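PDB 3KH5: protein MJ1225 from Methanocaldococcus jannaschii, which is of unknown function but binds AMP and ADP through its CBS domains, probably as an archaeal counterpart of the gamma subunit of AMP-activated protein kinase. Local coordinates for residues A[156-161]-A[264-269]; A[188-193]-A[233-238]; A[38-43]-A[50-55]. All blocks are in the same frame, centred on the assembly; numbering follows the deposited sequence.

Interaction 1: A[156-161]-A[264-269]. With ADP (adenosine-5'-diphosphate), chain E.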
loop_
_atom_site.group_PDB
_atom_site.type_symbol
_atom_site.label_atom_id
_atom_site.label_comp_id
_atom_site.label_asym_id
_atom_site.label_seq_id
_atom_site.Cartn_x
_atom_site.Cartn_y
_atom_site.Cartn_z
ATOM N N ARG A 156 16.117 2.427 -10.546
ATOM C CA ARG A 156 17.343 3.145 -10.253
ATOM C C ARG A 156 17.094 4.535 -9.654
ATOM O O ARG A 156 17.787 4.942 -8.713
ATOM C CB ARG A 156 18.223 3.194 -11.529
ATOM C CG ARG A 156 19.288 4.297 -11.565
ATOM C CD ARG A 156 18.695 5.639 -12.002
ATOM N NE ARG A 156 19.107 6.052 -13.352
ATOM C CZ ARG A 156 18.282 6.264 -14.378
ATOM N NH1 ARG A 156 16.969 6.098 -14.244
ATOM N NH2 ARG A 156 18.777 6.635 -15.555
ATOM N N ASP A 157 16.121 5.264 -10.200
ATOM C CA ASP A 157 15.811 6.598 -9.680
ATOM C C ASP A 157 14.838 6.475 -8.518
ATOM O O ASP A 157 13.643 6.244 -8.717
ATOM C CB ASP A 157 15.253 7.512 -10.780
ATOM C CG ASP A 157 16.343 8.062 -11.701
ATOM O OD1 ASP A 157 17.556 8.025 -11.330
ATOM O OD2 ASP A 157 15.980 8.548 -12.802
ATOM N N VAL A 158 15.366 6.621 -7.306
ATOM C CA VAL A 158 14.590 6.407 -6.087
ATOM C C VAL A 158 14.078 7.720 -5.504
ATOM O O VAL A 158 14.839 8.675 -5.318
ATOM C CB VAL A 158 15.406 5.659 -4.999
ATOM C CG1 VAL A 158 14.482 5.089 -3.925
ATOM C CG2 VAL A 158 16.237 4.550 -5.615
ATOM N N ILE A 159 12.778 7.747 -5.231
ATOM C CA ILE A 159 12.156 8.811 -4.452
ATOM C C ILE A 159 12.244 8.445 -2.972
ATOM O O ILE A 159 11.949 7.313 -2.571
ATOM C CB ILE A 159 10.691 9.037 -4.876
ATOM C CG1 ILE A 159 10.602 9.381 -6.374
ATOM C CG2 ILE A 159 10.025 10.100 -4.002
ATOM C CD1 ILE A 159 11.000 10.830 -6.754
ATOM N N VAL A 160 12.618 9.431 -2.171
ATOM C CA VAL A 160 13.209 9.186 -0.877
ATOM C C VAL A 160 12.654 10.186 0.153
ATOM O O VAL A 160 12.191 11.266 -0.218
ATOM C CB VAL A 160 14.766 9.255 -1.073
ATOM C CG1 VAL A 160 15.526 10.051 0.069
ATOM C CG2 VAL A 160 15.360 7.866 -1.293
ATOM N N ALA A 161 12.656 9.807 1.431
ATOM C CA ALA A 161 12.334 10.738 2.515
ATOM C C ALA A 161 13.598 10.974 3.340
ATOM O O ALA A 161 14.595 10.282 3.135
ATOM C CB ALA A 161 11.217 10.179 3.383
ATOM N N LEU A 264 25.952 1.170 2.408
ATOM C CA LEU A 264 24.556 1.564 2.605
ATOM C C LEU A 264 24.133 2.755 1.767
ATOM O O LEU A 264 23.133 3.411 2.072
ATOM C CB LEU A 264 24.241 1.804 4.089
ATOM C CG LEU A 264 24.459 0.588 4.992
ATOM C CD1 LEU A 264 24.147 0.924 6.445
ATOM C CD2 LEU A 264 23.632 -0.616 4.528
ATOM N N ARG A 265 24.895 3.038 0.718
ATOM C CA ARG A 265 24.441 3.982 -0.286
ATOM C C ARG A 265 23.364 3.309 -1.112
ATOM O O ARG A 265 23.446 2.111 -1.389
ATOM C CB ARG A 265 25.602 4.438 -1.166
ATOM C CG ARG A 265 26.165 5.769 -0.711
ATOM C CD ARG A 265 27.685 5.805 -0.787
ATOM N NE ARG A 265 28.201 6.642 -1.872
ATOM C CZ ARG A 265 28.020 7.959 -1.978
ATOM N NH1 ARG A 265 27.299 8.630 -1.084
ATOM N NH2 ARG A 265 28.550 8.609 -3.007
ATOM N N ILE A 266 22.358 4.082 -1.503
ATOM C CA ILE A 266 21.200 3.552 -2.220
ATOM C C ILE A 266 21.495 3.411 -3.701
ATOM O O ILE A 266 21.862 4.387 -4.366
ATOM C CB ILE A 266 19.976 4.487 -2.080
ATOM C CG1 ILE A 266 19.846 5.002 -0.645
ATOM C CG2 ILE A 266 18.689 3.781 -2.552
ATOM C CD1 ILE A 266 19.632 3.915 0.386
ATOM N N LYS A 267 21.316 2.198 -4.216
ATOM C CA LYS A 267 21.499 1.931 -5.641
ATOM C C LYS A 267 20.173 1.822 -6.385
ATOM O O LYS A 267 20.147 1.802 -7.623
ATOM C CB LYS A 267 22.303 0.643 -5.848
ATOM C CG LYS A 267 23.601 0.540 -5.036
ATOM C CD LYS A 267 24.561 1.718 -5.268
ATOM C CE LYS A 267 24.975 1.878 -6.734
ATOM N NZ LYS A 267 25.419 0.590 -7.375
ATOM N N GLY A 268 19.080 1.742 -5.637
ATOM C CA GLY A 268 17.772 1.518 -6.233
ATOM C C GLY A 268 16.781 0.969 -5.232
ATOM O O GLY A 268 17.001 1.033 -4.020
ATOM N N ILE A 269 15.676 0.450 -5.747
ATOM C CA ILE A 269 14.645 -0.174 -4.934
ATOM C C ILE A 269 14.047 -1.239 -5.837
ATOM O O ILE A 269 14.043 -1.088 -7.063
ATOM C CB ILE A 269 13.587 0.871 -4.442
ATOM C CG1 ILE A 269 12.599 0.250 -3.439
ATOM C CG2 ILE A 269 12.870 1.549 -5.626
ATOM C CD1 ILE A 269 11.727 1.269 -2.700
HETATM P PB ADP E . 5.116 0.567 -3.743
HETATM O O1B ADP E . 4.875 -0.728 -3.055
HETATM O O2B ADP E . 6.180 1.522 -2.923
HETATM O O3B ADP E . 3.784 1.469 -3.924
HETATM P PA ADP E . 5.036 -0.252 -6.503
HETATM O O1A ADP E . 5.049 -1.728 -6.649
HETATM O O2A ADP E . 3.566 0.408 -6.574
HETATM O O3A ADP E . 5.776 0.298 -5.172
HETATM O "O5'" ADP E . 5.997 0.437 -7.567
HETATM C "C5'" ADP E . 5.738 0.486 -8.982
HETATM C "C4'" ADP E . 7.087 0.858 -9.653
HETATM O "O4'" ADP E . 7.595 2.063 -8.993
HETATM C "C3'" ADP E . 8.158 -0.234 -9.473
HETATM O "O3'" ADP E . 8.993 -0.281 -10.634
HETATM C "C2'" ADP E . 8.960 0.239 -8.256
HETATM O "O2'" ADP E . 10.325 -0.211 -8.315
HETATM C "C1'" ADP E . 8.878 1.769 -8.369
HETATM N N9 ADP E . 8.996 2.408 -7.010
HETATM C C8 ADP E . 8.408 2.013 -5.874
HETATM N N7 ADP E . 8.762 2.824 -4.875
HETATM C C5 ADP E . 9.582 3.743 -5.366
HETATM C C6 ADP E . 10.256 4.828 -4.812
HETATM N N6 ADP E . 10.140 5.117 -3.517
HETATM N N1 ADP E . 11.026 5.582 -5.615
HETATM C C2 ADP E . 11.148 5.298 -6.908
HETATM N N3 ADP E . 10.516 4.271 -7.463
HETATM C C4 ADP E . 9.729 3.478 -6.721
#
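One residue beyond Val-158, which packs on Gly-268 across the contact, the backbone N of Ile-159 gives the shortest polar bond here: 2.8 Å to N1 of ADP, with an N-H...N angle of 161°. The carbonyl of the same residue takes the amino group in return, ADP N6 lying 3.0 Å from Ile-159 O, so one residue reads both polar atoms on this edge of the adenine. Nothing polar joins the two segments themselves. Val-158 does the bridging with its two methyls. Val-158 CG2, set beside its own backbone N, presses on the bare backbone of Gly-268 (3.5 Å to CA) and also meets CG2 of Ile-266 at 4.0 Å. Val-158 CG1 turns to the nucleotide side, 4.2 Å from Ile-269 CG2. In Ile-269, with CG1 anti to the backbone N (chi1 -173°), CG2 falls between the backbone N and the carbonyl carbon and comes down over a face of the adenine, 3.8 Å from ADP C4; CD1 continues over the same face to N7. Strand 266-271 carries a classic beta bulge here, Lys-267 and Gly-268 both pairing with Val-259. This is the adenine end of a CBS nucleotide pocket, shared between two CBS repeats. Val-158 also leans on Pro-183, and Ile-266 on Val-185, both of strand 181-186, while Ile-159 packs on Leu-182 of that strand and on Thr-173 and Asn-177 of helix 167-177.

Interaction 2: A[188-193]-A[233-238]; sequences GRLVGI and VITAKE. With AMP (adenosine monophosphate), chain C.
Val-233 plugs the space between strand 189-193 and the adenine of AMP, its carbons meeting different partners in the main. Val-233 CB lies 4.1 Å from Leu-190 CD2. Val-233 CG2, lying beside the backbone N, drops onto the peptide after Gly-192, 3.5 Å from Gly-192 C. Val-233 CG1, turned away from its own N by a chi1 of -165°, fits between protein and ligand: it reaches Ile-193 CB at 3.9 Å and AMP N1 at 3.6 Å. The next residue holds the base, Ile-234 N donating to AMP N1 at 2.8 Å and Ile-234 O accepting from AMP N6. Ile-193 lies over an adenine face, with CG2 above AMP C4 and CD1 3.8 Å from AMP N7. With Ile-193 cut back to alanine, CG2 and CD1 go, which is likely to uncover that face and take the CG2 contact from Val-233 CG1. Farther along, the side chains of Leu-190 and Thr-235 run past each other in opposite directions, Leu-190 CD2 3.5 Å from Thr-235 CG2. The contact closes one side of the AMP pocket between two CBS repeats. Strand 256-260 adds Pro-258 beside Leu-190 and Val-233, and helix 242-252 receives Ile-234 through Ile-248.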
loop_
_atom_site.group_PDB
_atom_site.type_symbol
_atom_site.label_atom_id
_atom_site.label_comp_id
_atom_site.label_asym_id
_atom_site.label_seq_id
_atom_site.Cartn_x
_atom_site.Cartn_y
_atom_site.Cartn_z
ATOM N N GLY A 188 23.221 10.636 1.845
ATOM C CA GLY A 188 23.382 9.533 0.878
ATOM C C GLY A 188 23.255 8.093 1.380
ATOM O O GLY A 188 23.293 7.157 0.576
ATOM N N ARG A 189 23.106 7.913 2.694
ATOM C CA ARG A 189 23.007 6.586 3.326
ATOM C C ARG A 189 21.580 6.219 3.737
ATOM O O ARG A 189 20.854 7.069 4.259
ATOM C CB ARG A 189 23.880 6.538 4.591
ATOM C CG ARG A 189 25.284 5.940 4.416
ATOM C CD ARG A 189 26.174 6.897 3.605
ATOM N NE ARG A 189 27.477 6.290 3.333
ATOM C CZ ARG A 189 28.320 6.755 2.401
ATOM N NH1 ARG A 189 27.994 7.830 1.645
ATOM N NH2 ARG A 189 29.493 6.150 2.226
ATOM N N LEU A 190 21.195 4.957 3.529
ATOM C CA LEU A 190 19.917 4.433 4.027
ATOM C C LEU A 190 19.928 4.398 5.549
ATOM O O LEU A 190 20.835 3.822 6.153
ATOM C CB LEU A 190 19.651 3.020 3.491
ATOM C CG LEU A 190 18.304 2.368 3.819
ATOM C CD1 LEU A 190 17.165 3.007 3.043
ATOM C CD2 LEU A 190 18.351 0.886 3.545
ATOM N N VAL A 191 18.925 5.014 6.166
ATOM C CA VAL A 191 18.874 5.098 7.626
ATOM C C VAL A 191 17.557 4.562 8.181
ATOM O O VAL A 191 17.385 4.453 9.398
ATOM C CB VAL A 191 19.152 6.539 8.137
ATOM C CG1 VAL A 191 20.631 6.892 7.982
ATOM C CG2 VAL A 191 18.279 7.562 7.425
ATOM N N GLY A 192 16.645 4.220 7.275
ATOM C CA GLY A 192 15.344 3.671 7.634
ATOM C C GLY A 192 14.414 3.478 6.449
ATOM O O GLY A 192 14.798 3.679 5.297
ATOM N N ILE A 193 13.184 3.069 6.745
ATOM C CA ILE A 193 12.118 2.979 5.751
ATOM C C ILE A 193 10.811 3.448 6.399
ATOM O O ILE A 193 10.595 3.250 7.598
ATOM C CB ILE A 193 11.988 1.540 5.165
ATOM C CG1 ILE A 193 11.137 1.528 3.881
ATOM C CG2 ILE A 193 11.466 0.548 6.219
ATOM C CD1 ILE A 193 11.271 0.253 3.040
ATOM N N VAL A 233 16.207 -2.004 8.198
ATOM C CA VAL A 233 15.536 -2.281 6.944
ATOM C C VAL A 233 16.076 -3.569 6.337
ATOM O O VAL A 233 17.279 -3.832 6.389
ATOM C CB VAL A 233 15.736 -1.119 5.942
ATOM C CG1 VAL A 233 14.760 -1.236 4.785
ATOM C CG2 VAL A 233 15.560 0.220 6.634
ATOM N N ILE A 234 15.174 -4.375 5.783
ATOM C CA ILE A 234 15.561 -5.516 4.964
ATOM C C ILE A 234 15.866 -4.981 3.568
ATOM O O ILE A 234 14.998 -4.388 2.916
ATOM C CB ILE A 234 14.450 -6.588 4.920
ATOM C CG1 ILE A 234 14.197 -7.144 6.327
ATOM C CG2 ILE A 234 14.824 -7.715 3.955
ATOM C CD1 ILE A 234 12.857 -7.820 6.504
ATOM N N THR A 235 17.107 -5.181 3.129
ATOM C CA THR A 235 17.620 -4.599 1.891
ATOM C C THR A 235 18.019 -5.679 0.890
ATOM O O THR A 235 18.186 -6.843 1.260
ATOM C CB THR A 235 18.859 -3.711 2.166
ATOM O OG1 THR A 235 19.920 -4.514 2.699
ATOM C CG2 THR A 235 18.525 -2.606 3.152
ATOM N N ALA A 236 18.157 -5.295 -0.376
ATOM C CA ALA A 236 18.772 -6.157 -1.377
ATOM C C ALA A 236 20.086 -5.519 -1.822
ATOM O O ALA A 236 20.387 -4.387 -1.434
ATOM C CB ALA A 236 17.834 -6.361 -2.561
ATOM N N LYS A 237 20.882 -6.242 -2.600
ATOM C CA LYS A 237 22.080 -5.662 -3.202
ATOM C C LYS A 237 22.270 -6.237 -4.595
ATOM O O LYS A 237 21.809 -7.343 -4.880
ATOM C CB LYS A 237 23.331 -5.864 -2.321
ATOM C CG LYS A 237 23.668 -7.318 -1.969
ATOM C CD LYS A 237 25.085 -7.485 -1.398
ATOM C CE LYS A 237 25.150 -7.272 0.117
ATOM N NZ LYS A 237 25.508 -5.852 0.485
ATOM N N GLU A 238 22.928 -5.474 -5.465
ATOM C CA GLU A 238 23.220 -5.934 -6.817
ATOM C C GLU A 238 23.918 -7.283 -6.751
ATOM O O GLU A 238 24.795 -7.501 -5.901
ATOM C CB GLU A 238 24.067 -4.910 -7.576
ATOM C CG GLU A 238 23.257 -3.727 -8.100
ATOM C CD GLU A 238 24.093 -2.719 -8.867
ATOM O OE1 GLU A 238 24.986 -2.090 -8.257
ATOM O OE2 GLU A 238 23.847 -2.544 -10.078
HETATM P P AMP C . 3.838 -2.452 4.280
HETATM O O1P AMP C . 2.625 -3.300 4.407
HETATM O O2P AMP C . 3.459 -0.967 3.770
HETATM O O3P AMP C . 4.877 -3.023 3.175
HETATM O "O5'" AMP C . 4.648 -2.259 5.651
HETATM C "C5'" AMP C . 4.312 -2.946 6.881
HETATM C "C4'" AMP C . 5.440 -2.762 7.899
HETATM O "O4'" AMP C . 6.617 -3.359 7.282
HETATM C "C3'" AMP C . 5.703 -1.250 8.034
HETATM O "O3'" AMP C . 5.994 -0.904 9.404
HETATM C "C2'" AMP C . 6.941 -1.033 7.167
HETATM O "O2'" AMP C . 7.741 0.029 7.699
HETATM C "C1'" AMP C . 7.666 -2.378 7.286
HETATM N N9 AMP C . 8.564 -2.651 6.125
HETATM C C8 AMP C . 8.246 -2.575 4.829
HETATM N N7 AMP C . 9.307 -2.888 4.086
HETATM C C5 AMP C . 10.305 -3.164 4.917
HETATM C C6 AMP C . 11.625 -3.547 4.729
HETATM N N6 AMP C . 12.109 -3.698 3.498
HETATM N N1 AMP C . 12.398 -3.760 5.810
HETATM C C2 AMP C . 11.921 -3.612 7.044
HETATM N N3 AMP C . 10.663 -3.248 7.255
HETATM C C4 AMP C . 9.838 -3.019 6.215
#

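Interaction 3: A[38-43]-A[50-55]; sequences LPVVNA and GIITSM. With ADP (adenosine-5'-diphosphate), chain D.
Leu-38 and Ile-52 hold each other by a reciprocal pair of backbone hydrogen bonds: Leu-38 N to Ile-52 O is 2.8 Å with an N-H...O angle of 165°, and Ile-52 N to Leu-38 O is 2.9 Å. Two residues on, Val-40 N donates to Gly-50 O at 2.8 Å, whereas the return bond from Gly-50 N to Val-40 O is weak. Between these pairs Pro-39 faces Ile-51 as a non-hydrogen-bonded pair; Leu-38 O is also approached by the CA-H of Ile-51. Beyond the ladder, the hydroxyl of Thr-53 donates to the alpha-phosphate, OG1 to ADP O2A being 2.6 Å. Thr-53 OG1 also accepts a weak capping bond from Met-55 N, so Thr-53 is both ligand contact and N-cap of helix 54-63. Strands 37-41 and 48-53 form the beta hairpin of a CBS domain, their short segments running antiparallel at 149°, and the second strand leads straight into the helix at the phosphates. Ile-51 turns to the nucleotide: its chi1 of -169° sends CG1 on toward CD1 and ADP N7 and leaves CG2 between N and C, over an adenine face and 3.7 Å from ADP C4. Pro-39, on that same face of the hairpin, touches a second bound ADP. The other face carries Leu-38, Val-40 and Ile-52. Ile-52 CG2 meets both neighbours, 3.9 Å from Leu-38 CB and 4.2 Å from Val-40 CG2. Gly-50 lies close against Val-40, where a CB would come within 3.4 Å of Val-40 CB. Leu-38 then packs on helix 23-33 through Thr-29 and Met-30, while Ile-52 rests on Ile-89.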
loop_
_atom_site.group_PDB
_atom_site.type_symbol
_atom_site.label_atom_id
_atom_site.label_comp_id
_atom_site.label_asym_id
_atom_site.label_seq_id
_atom_site.Cartn_x
_atom_site.Cartn_y
_atom_site.Cartn_z
ATOM N N LEU A 38 -9.195 -2.527 1.053
ATOM C CA LEU A 38 -10.589 -2.902 1.305
ATOM C C LEU A 38 -11.558 -2.554 0.171
ATOM O O LEU A 38 -11.837 -1.365 -0.058
ATOM C CB LEU A 38 -11.095 -2.270 2.611
ATOM C CG LEU A 38 -10.353 -2.486 3.935
ATOM C CD1 LEU A 38 -11.023 -1.689 5.046
ATOM C CD2 LEU A 38 -10.276 -3.958 4.307
ATOM N N PRO A 39 -12.087 -3.584 -0.532
ATOM C CA PRO A 39 -13.195 -3.369 -1.465
ATOM C C PRO A 39 -14.400 -2.781 -0.751
ATOM O O PRO A 39 -14.704 -3.155 0.388
ATOM C CB PRO A 39 -13.524 -4.783 -1.960
ATOM C CG PRO A 39 -12.263 -5.535 -1.807
ATOM C CD PRO A 39 -11.630 -4.988 -0.557
ATOM N N VAL A 40 -15.052 -1.842 -1.422
ATOM C CA VAL A 40 -16.285 -1.263 -0.936
ATOM C C VAL A 40 -17.406 -1.888 -1.766
ATOM O O VAL A 40 -17.385 -1.847 -3.002
ATOM C CB VAL A 40 -16.265 0.283 -1.006
ATOM C CG1 VAL A 40 -17.513 0.864 -0.363
ATOM C CG2 VAL A 40 -15.020 0.836 -0.307
ATOM N N VAL A 41 -18.356 -2.511 -1.075
ATOM C CA VAL A 41 -19.439 -3.247 -1.725
ATOM C C VAL A 41 -20.815 -2.776 -1.232
ATOM O O VAL A 41 -20.928 -2.245 -0.125
ATOM C CB VAL A 41 -19.303 -4.782 -1.499
ATOM C CG1 VAL A 41 -18.012 -5.329 -2.105
ATOM C CG2 VAL A 41 -19.435 -5.157 -0.014
ATOM N N ASN A 42 -21.855 -2.967 -2.043
ATOM C CA ASN A 42 -23.231 -2.780 -1.566
ATOM C C ASN A 42 -23.611 -3.875 -0.569
ATOM O O ASN A 42 -23.163 -5.018 -0.709
ATOM C CB ASN A 42 -24.223 -2.802 -2.726
ATOM C CG ASN A 42 -24.001 -1.681 -3.715
ATOM O OD1 ASN A 42 -24.126 -1.875 -4.925
ATOM N ND2 ASN A 42 -23.672 -0.496 -3.211
ATOM N N ALA A 43 -24.461 -3.540 0.408
ATOM C CA ALA A 43 -24.755 -4.475 1.526
ATOM C C ALA A 43 -25.681 -5.719 1.349
ATOM O O ALA A 43 -25.383 -6.758 1.946
ATOM C CB ALA A 43 -25.194 -3.669 2.771
ATOM N N GLY A 50 -16.448 0.398 -5.041
ATOM C CA GLY A 50 -15.285 1.207 -4.679
ATOM C C GLY A 50 -14.185 0.380 -4.052
ATOM O O GLY A 50 -14.326 -0.834 -3.895
ATOM N N ILE A 51 -13.083 1.042 -3.708
ATOM C CA ILE A 51 -11.967 0.418 -3.000
ATOM C C ILE A 51 -11.248 1.498 -2.186
ATOM O O ILE A 51 -11.169 2.653 -2.612
ATOM C CB ILE A 51 -11.004 -0.323 -3.976
ATOM C CG1 ILE A 51 -9.996 -1.196 -3.213
ATOM C CG2 ILE A 51 -10.316 0.655 -4.943
ATOM C CD1 ILE A 51 -9.393 -2.324 -4.046
ATOM N N ILE A 52 -10.754 1.131 -1.008
ATOM C CA ILE A 52 -10.070 2.074 -0.128
ATOM C C ILE A 52 -8.837 1.396 0.454
ATOM O O ILE A 52 -8.924 0.279 0.975
ATOM C CB ILE A 52 -11.022 2.613 0.987
ATOM C CG1 ILE A 52 -10.358 3.730 1.800
ATOM C CG2 ILE A 52 -11.540 1.488 1.899
ATOM C CD1 ILE A 52 -10.701 5.129 1.290
ATOM N N THR A 53 -7.687 2.049 0.320
ATOM C CA THR A 53 -6.429 1.508 0.826
ATOM C C THR A 53 -5.804 2.525 1.767
ATOM O O THR A 53 -6.331 3.628 1.935
ATOM C CB THR A 53 -5.421 1.220 -0.308
ATOM O OG1 THR A 53 -4.907 2.460 -0.813
ATOM C CG2 THR A 53 -6.063 0.419 -1.450
ATOM N N SER A 54 -4.669 2.164 2.361
ATOM C CA SER A 54 -3.960 3.060 3.273
ATOM C C SER A 54 -3.466 4.323 2.579
ATOM O O SER A 54 -3.299 5.359 3.220
ATOM C CB SER A 54 -2.797 2.338 3.958
ATOM O OG SER A 54 -1.915 1.765 3.013
ATOM N N MET A 55 -3.228 4.228 1.273
ATOM C CA MET A 55 -2.809 5.378 0.478
ATOM C C MET A 55 -3.896 6.433 0.375
ATOM O O MET A 55 -3.605 7.626 0.398
ATOM C CB MET A 55 -2.363 4.943 -0.914
ATOM C CG MET A 55 -0.895 4.607 -0.956
ATOM S SD MET A 55 0.078 6.117 -0.918
ATOM C CE MET A 55 1.071 5.733 0.535
HETATM P PB ADP D . -1.503 -0.441 -4.977
HETATM O O1B ADP D . -0.376 0.031 -5.830
HETATM O O2B ADP D . -0.965 -1.281 -3.689
HETATM O O3B ADP D . -2.541 -1.424 -5.735
HETATM P PA ADP D . -1.890 1.429 -3.140
HETATM O O1A ADP D . -0.987 2.602 -3.147
HETATM O O2A ADP D . -2.847 1.267 -1.831
HETATM O O3A ADP D . -2.433 0.727 -4.453
HETATM O "O5'" ADP D . -3.079 2.488 -3.575
HETATM C "C5'" ADP D . -2.904 3.616 -4.490
HETATM C "C4'" ADP D . -4.263 4.135 -5.052
HETATM O "O4'" ADP D . -4.753 3.147 -6.014
HETATM C "C3'" ADP D . -5.382 4.334 -4.007
HETATM O "O3'" ADP D . -6.113 5.523 -4.332
HETATM C "C2'" ADP D . -6.251 3.084 -4.183
HETATM O "O2'" ADP D . -7.623 3.320 -3.825
HETATM C "C1'" ADP D . -6.127 2.833 -5.681
HETATM N N9 ADP D . -6.391 1.401 -6.011
HETATM C C8 ADP D . -5.869 0.299 -5.459
HETATM N N7 ADP D . -6.381 -0.782 -6.062
HETATM C C5 ADP D . -7.227 -0.361 -6.996
HETATM C C6 ADP D . -8.043 -0.990 -7.928
HETATM N N6 ADP D . -8.087 -2.316 -8.012
HETATM N N1 ADP D . -8.792 -0.229 -8.745
HETATM C C2 ADP D . -8.765 1.097 -8.680
HETATM N N3 ADP D . -7.997 1.726 -7.804
HETATM C C4 ADP D . -7.228 1.023 -6.960
#

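Interaction 3 comes first along the chain and lies within one CBS repeat; interactions 1 and 2 follow, each pairing a piece of the third repeat with a piece of the fourth, and both segments of interaction 2 fall between those of interaction 1. These two are neighbours, their centres 8 Å apart. Lys-267 NZ makes a salt bridge with Glu-238 OE1, and Ile-266 packs on Leu-190. They supply parts of two adjoining pockets, for ADP and for AMP, in a reciprocal exchange: each repeat gives a loop to one pocket and a strand to the other. Interaction 3 is 31 to 32 Å away by centres, across the middle of the chain; it lines a different ADP site, and its Pro-39 touches a further ADP.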